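YCAC GENE product (PDB 1YAC) is probably a hydrolase of unknown specificity, forms an octamer and belongs to the isochorismatase-like family. Local coordinates at residues Val6-Asn11 / Ala169-Arg174; Thr57-Thr62 / Ile82-Asn87; Leu108-Val113 / Phe131-Val136. All coordinates share one frame; numbering follows the deposited sequence.

Contact 1 of 3, residues Val6-Asn11 / Ala169-Arg174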
# COMPACT_ATOMS: atom_id res chain seq x y z
N VAL A 6 -21.73 11.47 -24.18
CA VAL A 6 -21.21 10.91 -25.43
C VAL A 6 -20.85 9.45 -25.12
O VAL A 6 -19.74 9.13 -24.69
CB VAL A 6 -19.96 11.71 -25.92
CG1 VAL A 6 -19.41 11.14 -27.24
CG2 VAL A 6 -20.31 13.18 -26.09
N ARG A 7 -21.85 8.58 -25.29
CA ARG A 7 -21.68 7.16 -24.99
C ARG A 7 -21.38 6.28 -26.19
O ARG A 7 -21.80 6.57 -27.32
CB ARG A 7 -22.90 6.64 -24.24
CG ARG A 7 -24.24 6.79 -24.93
CD ARG A 7 -25.27 5.98 -24.15
NE ARG A 7 -26.66 6.20 -24.56
CZ ARG A 7 -27.70 5.59 -24.01
NH1 ARG A 7 -27.53 4.72 -23.02
NH2 ARG A 7 -28.92 5.84 -24.45
N LEU A 8 -20.63 5.21 -25.93
CA LEU A 8 -20.25 4.25 -26.96
C LEU A 8 -21.46 3.69 -27.67
O LEU A 8 -22.47 3.36 -27.05
CB LEU A 8 -19.42 3.12 -26.36
CG LEU A 8 -18.00 3.50 -25.94
CD1 LEU A 8 -17.37 2.35 -25.13
CD2 LEU A 8 -17.17 3.83 -27.18
N ASP A 9 -21.33 3.61 -28.98
CA ASP A 9 -22.37 3.13 -29.88
C ASP A 9 -21.71 2.00 -30.65
O ASP A 9 -20.80 2.22 -31.44
CB ASP A 9 -22.75 4.29 -30.80
CG ASP A 9 -23.84 3.94 -31.80
OD1 ASP A 9 -24.12 2.74 -32.04
OD2 ASP A 9 -24.41 4.89 -32.37
N LYS A 10 -22.22 0.78 -30.47
CA LYS A 10 -21.63 -0.39 -31.12
C LYS A 10 -21.60 -0.31 -32.65
O LYS A 10 -20.94 -1.11 -33.28
CB LYS A 10 -22.29 -1.69 -30.68
CG LYS A 10 -23.75 -1.83 -31.05
CD LYS A 10 -24.23 -3.24 -30.77
CE LYS A 10 -25.68 -3.40 -31.23
NZ LYS A 10 -26.11 -4.84 -31.24
N ASN A 11 -22.33 0.65 -33.23
CA ASN A 11 -22.33 0.83 -34.66
C ASN A 11 -21.47 2.00 -35.12
O ASN A 11 -21.31 2.22 -36.30
CB ASN A 11 -23.78 1.05 -35.13
CG ASN A 11 -24.71 -0.14 -35.00
OD1 ASN A 11 -25.09 -0.57 -33.94
ND2 ASN A 11 -25.05 -0.72 -36.12
N ALA A 169 -17.88 -2.69 -22.32
CA ALA A 169 -18.80 -3.73 -22.76
C ALA A 169 -20.26 -3.37 -22.44
O ALA A 169 -21.16 -3.58 -23.26
CB ALA A 169 -18.43 -5.07 -22.13
N CYS A 170 -20.48 -2.84 -21.24
CA CYS A 170 -21.83 -2.49 -20.80
C CYS A 170 -22.42 -1.31 -21.56
O CYS A 170 -23.63 -1.27 -21.82
CB CYS A 170 -21.85 -2.20 -19.30
SG CYS A 170 -21.68 -3.66 -18.25
N GLU A 171 -21.58 -0.33 -21.88
CA GLU A 171 -22.07 0.82 -22.62
C GLU A 171 -22.38 0.42 -24.06
O GLU A 171 -23.31 0.95 -24.68
CB GLU A 171 -21.05 1.97 -22.57
CG GLU A 171 -21.67 3.33 -22.85
CD GLU A 171 -20.79 4.47 -22.41
OE1 GLU A 171 -20.92 4.87 -21.24
OE2 GLU A 171 -19.98 4.98 -23.22
N LEU A 172 -21.60 -0.51 -24.60
CA LEU A 172 -21.82 -0.99 -25.97
C LEU A 172 -23.07 -1.86 -26.07
O LEU A 172 -23.86 -1.72 -27.01
CB LEU A 172 -20.61 -1.80 -26.44
CG LEU A 172 -19.35 -1.04 -26.83
CD1 LEU A 172 -18.19 -2.01 -26.95
CD2 LEU A 172 -19.57 -0.30 -28.12
N HIS A 173 -23.24 -2.77 -25.12
CA HIS A 173 -24.35 -3.70 -25.14
C HIS A 173 -25.69 -3.04 -24.87
O HIS A 173 -26.70 -3.41 -25.48
CB HIS A 173 -24.13 -4.83 -24.12
CG HIS A 173 -24.89 -6.08 -24.43
ND1 HIS A 173 -25.92 -6.55 -23.64
CD2 HIS A 173 -24.73 -6.99 -25.42
CE1 HIS A 173 -26.36 -7.70 -24.13
NE2 HIS A 173 -25.66 -7.99 -25.20
N ARG A 174 -25.72 -2.13 -23.90
CA ARG A 174 -26.94 -1.39 -23.54
C ARG A 174 -28.05 -2.18 -22.86
O ARG A 174 -28.60 -1.72 -21.85
CB ARG A 174 -27.56 -0.72 -24.77
CG ARG A 174 -26.69 0.26 -25.51
CD ARG A 174 -26.36 1.47 -24.67
NE ARG A 174 -25.56 2.41 -25.45
CZ ARG A 174 -26.07 3.25 -26.34
NH1 ARG A 174 -27.38 3.28 -26.55
NH2 ARG A 174 -25.26 4.02 -27.07
O HOH W 1 -24.12 0.61 -28.43

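Contact 2 of 3, residues Thr57-Thr62 / Ile82-Asn87. Unlike the reference sequence in segment 57-62: Ala60 (reference Phe).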
# COMPACT_ATOMS: atom_id res chain seq x y z
N THR A 57 -1.60 -2.85 -34.34
CA THR A 57 -0.38 -2.18 -34.77
C THR A 57 0.73 -2.53 -33.79
O THR A 57 0.46 -2.84 -32.63
CB THR A 57 -0.55 -0.64 -34.91
OG1 THR A 57 0.65 -0.06 -35.46
CG2 THR A 57 -0.88 0.01 -33.57
N THR A 58 1.96 -2.58 -34.28
CA THR A 58 3.11 -2.92 -33.45
C THR A 58 4.25 -1.98 -33.77
O THR A 58 4.29 -1.37 -34.84
CB THR A 58 3.58 -4.36 -33.67
OG1 THR A 58 3.98 -4.51 -35.04
CG2 THR A 58 2.48 -5.36 -33.34
N SER A 59 5.19 -1.88 -32.84
CA SER A 59 6.35 -1.02 -32.99
C SER A 59 7.61 -1.86 -32.98
O SER A 59 7.85 -2.60 -32.02
CB SER A 59 6.39 -0.02 -31.83
OG SER A 59 7.59 0.72 -31.84
N ALA A 60 8.37 -1.78 -34.07
CA ALA A 60 9.64 -2.50 -34.23
C ALA A 60 9.60 -3.91 -33.65
O ALA A 60 10.49 -4.31 -32.89
CB ALA A 60 10.79 -1.69 -33.62
N GLU A 61 8.58 -4.66 -34.05
CA GLU A 61 8.39 -6.02 -33.57
C GLU A 61 9.53 -6.99 -33.85
O GLU A 61 9.57 -8.06 -33.25
CB GLU A 61 7.09 -6.59 -34.12
CG GLU A 61 7.06 -6.73 -35.62
CD GLU A 61 5.74 -7.28 -36.11
OE1 GLU A 61 4.70 -6.95 -35.51
OE2 GLU A 61 5.75 -8.04 -37.10
N THR A 62 10.41 -6.65 -34.78
CA THR A 62 11.55 -7.52 -35.08
C THR A 62 12.75 -6.96 -34.33
O THR A 62 13.71 -6.47 -34.91
CB THR A 62 11.84 -7.57 -36.58
OG1 THR A 62 11.88 -6.24 -37.11
CG2 THR A 62 10.76 -8.37 -37.28
N ILE A 82 -0.70 -3.09 -38.88
CA ILE A 82 0.34 -2.15 -39.26
C ILE A 82 1.58 -2.29 -38.38
O ILE A 82 1.56 -1.95 -37.20
CB ILE A 82 -0.19 -0.68 -39.20
CG1 ILE A 82 -1.41 -0.50 -40.12
CG2 ILE A 82 0.89 0.30 -39.62
CD1 ILE A 82 -2.72 -0.95 -39.52
N ALA A 83 2.61 -2.92 -38.94
CA ALA A 83 3.88 -3.09 -38.23
C ALA A 83 4.66 -1.82 -38.54
O ALA A 83 5.12 -1.64 -39.67
CB ALA A 83 4.62 -4.32 -38.74
N ARG A 84 4.69 -0.90 -37.59
CA ARG A 84 5.39 0.37 -37.77
C ARG A 84 6.89 0.17 -37.60
O ARG A 84 7.37 -0.26 -36.54
CB ARG A 84 4.88 1.41 -36.77
CG ARG A 84 3.37 1.39 -36.58
CD ARG A 84 2.87 2.63 -35.84
NE ARG A 84 3.51 2.85 -34.54
CZ ARG A 84 3.27 2.14 -33.44
NH1 ARG A 84 2.39 1.14 -33.47
NH2 ARG A 84 3.90 2.43 -32.32
N PRO A 85 7.67 0.49 -38.64
CA PRO A 85 9.12 0.32 -38.55
C PRO A 85 9.82 1.42 -37.76
O PRO A 85 10.95 1.22 -37.30
CB PRO A 85 9.57 0.32 -40.01
CG PRO A 85 8.35 0.70 -40.83
CD PRO A 85 7.28 1.15 -39.90
N GLY A 86 9.16 2.56 -37.56
CA GLY A 86 9.82 3.65 -36.84
C GLY A 86 8.97 4.63 -36.06
O GLY A 86 9.39 5.06 -34.98
N ASN A 87 7.81 5.00 -36.59
CA ASN A 87 6.94 5.95 -35.90
C ASN A 87 6.47 5.49 -34.54
O ASN A 87 5.80 4.46 -34.42
CB ASN A 87 5.73 6.30 -36.77
CG ASN A 87 6.06 7.34 -37.83
OD1 ASN A 87 5.73 7.16 -39.00
ND2 ASN A 87 6.73 8.42 -37.41
O HOH W 2 6.51 -3.55 -35.91
O HOH W 3 7.53 2.08 -34.33

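Contact 3 of 3, residues Leu108-Val113 / Phe131-Val136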
# COMPACT_ATOMS: atom_id res chain seq x y z
N LEU A 108 -13.39 5.98 -31.10
CA LEU A 108 -12.24 5.10 -31.09
C LEU A 108 -11.99 4.64 -29.67
O LEU A 108 -11.85 5.46 -28.76
CB LEU A 108 -10.98 5.83 -31.58
CG LEU A 108 -11.07 6.50 -32.95
CD1 LEU A 108 -9.71 7.13 -33.31
CD2 LEU A 108 -11.49 5.46 -33.99
N ILE A 109 -11.95 3.32 -29.49
CA ILE A 109 -11.69 2.69 -28.20
C ILE A 109 -10.21 2.31 -28.30
O ILE A 109 -9.85 1.46 -29.13
CB ILE A 109 -12.57 1.44 -28.02
CG1 ILE A 109 -14.04 1.85 -28.01
CG2 ILE A 109 -12.19 0.69 -26.74
CD1 ILE A 109 -15.00 0.69 -28.17
N ILE A 110 -9.37 2.92 -27.48
CA ILE A 110 -7.94 2.67 -27.57
C ILE A 110 -7.31 2.07 -26.32
O ILE A 110 -7.63 2.47 -25.20
CB ILE A 110 -7.20 4.00 -27.87
CG1 ILE A 110 -7.89 4.74 -29.02
CG2 ILE A 110 -5.74 3.71 -28.26
CD1 ILE A 110 -7.24 6.10 -29.36
N ALA A 111 -6.39 1.12 -26.53
CA ALA A 111 -5.66 0.48 -25.43
C ALA A 111 -4.31 0.06 -25.99
O ALA A 111 -4.18 -0.14 -27.20
CB ALA A 111 -6.43 -0.73 -24.92
N GLY A 112 -3.32 -0.11 -25.13
CA GLY A 112 -2.00 -0.49 -25.60
C GLY A 112 -0.90 -0.28 -24.58
O GLY A 112 -1.18 -0.07 -23.40
N VAL A 113 0.36 -0.39 -25.01
CA VAL A 113 1.48 -0.21 -24.09
C VAL A 113 2.64 0.51 -24.77
O VAL A 113 2.86 0.33 -25.97
CB VAL A 113 1.94 -1.55 -23.37
CG1 VAL A 113 1.14 -2.76 -23.82
CG2 VAL A 113 3.44 -1.78 -23.46
N PHE A 131 -12.06 13.00 -33.51
CA PHE A 131 -12.66 11.74 -33.07
C PHE A 131 -13.06 11.77 -31.59
O PHE A 131 -12.51 12.55 -30.81
CB PHE A 131 -11.67 10.58 -33.25
CG PHE A 131 -11.42 10.20 -34.69
CD1 PHE A 131 -12.21 9.24 -35.31
CD2 PHE A 131 -10.36 10.76 -35.40
CE1 PHE A 131 -11.95 8.85 -36.63
CE2 PHE A 131 -10.09 10.38 -36.71
CZ PHE A 131 -10.89 9.42 -37.32
N ASP A 132 -14.03 10.95 -31.23
CA ASP A 132 -14.43 10.82 -29.83
C ASP A 132 -13.58 9.65 -29.35
O ASP A 132 -13.72 8.54 -29.84
CB ASP A 132 -15.92 10.52 -29.72
CG ASP A 132 -16.75 11.73 -30.05
OD1 ASP A 132 -16.31 12.84 -29.70
OD2 ASP A 132 -17.81 11.57 -30.69
N VAL A 133 -12.70 9.92 -28.40
CA VAL A 133 -11.78 8.90 -27.90
C VAL A 133 -12.13 8.37 -26.53
O VAL A 133 -12.40 9.13 -25.60
CB VAL A 133 -10.33 9.46 -27.90
CG1 VAL A 133 -9.34 8.45 -27.34
CG2 VAL A 133 -9.92 9.88 -29.32
N PHE A 134 -12.07 7.05 -26.41
CA PHE A 134 -12.37 6.33 -25.17
C PHE A 134 -11.13 5.47 -24.89
O PHE A 134 -10.79 4.57 -25.67
CB PHE A 134 -13.60 5.44 -25.38
CG PHE A 134 -14.85 6.20 -25.73
CD1 PHE A 134 -15.05 6.69 -27.02
CD2 PHE A 134 -15.85 6.39 -24.79
CE1 PHE A 134 -16.23 7.36 -27.37
CE2 PHE A 134 -17.03 7.05 -25.11
CZ PHE A 134 -17.22 7.54 -26.41
N VAL A 135 -10.44 5.75 -23.79
CA VAL A 135 -9.23 5.02 -23.41
C VAL A 135 -9.58 3.90 -22.44
O VAL A 135 -10.29 4.13 -21.45
CB VAL A 135 -8.21 5.98 -22.75
CG1 VAL A 135 -7.00 5.21 -22.22
CG2 VAL A 135 -7.79 7.04 -23.76
N VAL A 136 -9.14 2.67 -22.73
CA VAL A 136 -9.40 1.55 -21.82
C VAL A 136 -8.19 1.50 -20.89
O VAL A 136 -7.17 0.87 -21.18
CB VAL A 136 -9.57 0.22 -22.58
CG1 VAL A 136 -10.19 -0.81 -21.68
CG2 VAL A 136 -10.45 0.41 -23.81

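Contact 1 of 3, residues Val6-Asn11 / Ala169-Arg174
The backbone N of Leu8 donates to Glu171 OE2 at 2.8 Å, in a nearly straight bond (170° at the hydrogen) that meets the carboxylate on its anti side and somewhat out of its plane. The other oxygen of this buried group, OE1, is taken by the hydroxyl of Tyr5 and by a salt bridge to Arg154 of a second subunit. Arg174 takes the carbonyl of the same residue, its NH2 reaching Leu8 O at 2.9 Å; its NE turns to its own helix and bonds to Glu171 O at 2.8 Å. A bend at chi2 (-65°) brings the arginine back over its own helix end, where the two carbonyls at the guanidinium edge fix its rotation. Flat on one face lies the guanidinium of Arg7, with centres 3.7 Å apart and planes only 2° from parallel. A salt bridge from Arg7 NH1 to Asp92 of the second subunit probably eases this pairing of like charges. Farther along, a water accepts from Lys10 N at 2.8 Å and donates to Leu172 O at 2.7 Å. Next to this bridge, Leu172 CD2 packs on Lys10 CA at 3.6 Å and on Leu8 CB at 3.8 Å. The arrangement fastens the loop that leads into strand 13-18 to the C-terminal end of helix 165-173, on an outer layer of the three-layer alpha-beta-alpha sandwich and at a subunit interface.

Contact 2 of 3, residues Thr57-Thr62 / Ile82-Asn87
Strands 57-59 and 82-84 run parallel, 16° apart in direction, with Thr57 beside Ile82, Thr58 beside Ala83 and Ser59 beside Arg84. Their ladder takes in Thr58 N to Ile82 O, Arg84 N to Thr58 O at 2.8 Å and, just past the strand end, a nearly straight bond from Ala60 N to Arg84 O at 3.1 Å. Thr57 adds a side-chain rung. With its hydroxyl opposite the backbone N (chi1 -175°), OG1 donates to Ile82 O at 2.7 Å, so that this carbonyl is held by two donors from opposite faces of its plane. The same OG1 accepts from Arg84 NH1 at 2.9 Å, exactly in the guanidinium plane. Arg84 is bent at chi3 (-55°), which turns its head back along the sheet face it shares with Thr57 and Ser59. NE bonds to Asn87 O at 2.8 Å, NH1 also forms a salt bridge with Asp19, and Ser59 CA lies over one face of the group, toward its rim. These are elements of a beta-alpha-beta unit, strand 54-59, helix 70-75 and strand 81-84, and the arginine sits at the C-terminal edge of the parallel sheet, the edge at which such alpha/beta folds usually carry their active sites. On the opposite sheet face, Thr58 OG1 donates to Glu61 OE1 at 2.6 Å, meeting the carboxylate from above its plane; Tyr81 OH binds that same oxygen. Ala83 CB packs beside this pair, against Thr58 OG1 and the Glu61 carboxylate carbon. A water accepts from Ser59 OG and donates to the carbonyls of Arg84 and Asn87, tying the two strand ends together, while Trp176 of a third subunit packs against Ser59.

Contact 3 of 3, residues Leu108-Val113 / Phe131-Val136
Leu108 lays its CD1 methyl over one face of the Phe131 ring, 4.1 Å from the centroid, in a CH-pi contact offset toward the ring's rim. Its CG stands opposite the carbonyl carbon (chi1 -55°), which carries the isobutyl group toward the turn that delivers strand 132-136. The two strands are the outer arms of a right-handed beta-alpha-beta crossover, strand 107-112, helix 115-128 and strand 132-136, within the parallel sheet at the middle of the alpha-beta-alpha sandwich. Four backbone bonds join them: Leu108 N to Asp132 O, Phe134 N to Leu108 O at 2.8 Å, Ile110 N to Phe134 O and Val136 N to Ile110 O at 2.9 Å. All are close to straight, although the strand directions differ by 32°. On the face carrying Leu108, Ile110 CD1 meets Val133 CG1 at 3.7 Å, and helix 115-128 covers this patch, with Ala126 against both Leu108 and Val133. With an alanine in place of Leu108 the methyl over this face of Phe131 is gone, which is likely to open a gap beside Ala126 and let the ring turn more freely. The other face bears Ile109 and Phe134, with helix 165-173 over it: Val168 packs on Ile109 and Glu171 on Phe134. Leu108 O lies at the edge of the Phe134 ring, in its plane, 3.8 Å from Phe134 CD1. On the inner side, strand 13-18 bonds to the backbone of Ile109 and Ala111, placing the pair in the sheet. Toward the C-terminal ends, Ser140 OG bonds to both Val136 O and Gly112 N. Nearby, Ile109 CG2 and Val136 CG2 are pressed together at 3.4 Å, closer than two methyls usually sit.

In the fold
Contact 3 is the buried heart of the sheet, its centre about 6 Å from that of the chain, and its side chains meet almost wholly through hydrocarbon. Contact 2 joins two strands at one edge of the same sheet, 81-84 being the outermost within the chain, about 19 Å from contact 3 between centres; there polar side chains and waters supplement the ladder. Contact 1 has no strand pairing: a loop meets a helix end at a subunit boundary, to which the Glu171 carboxylate and Arg7 guanidinium contribute salt bridges. Leu8 links it to contact 3, its CD2 packing on Phe134 CD1 at 3.6 Å. Contacts 1 and 2 lie on opposite sides of the chain's centre, each partly buried and each touched by another subunit.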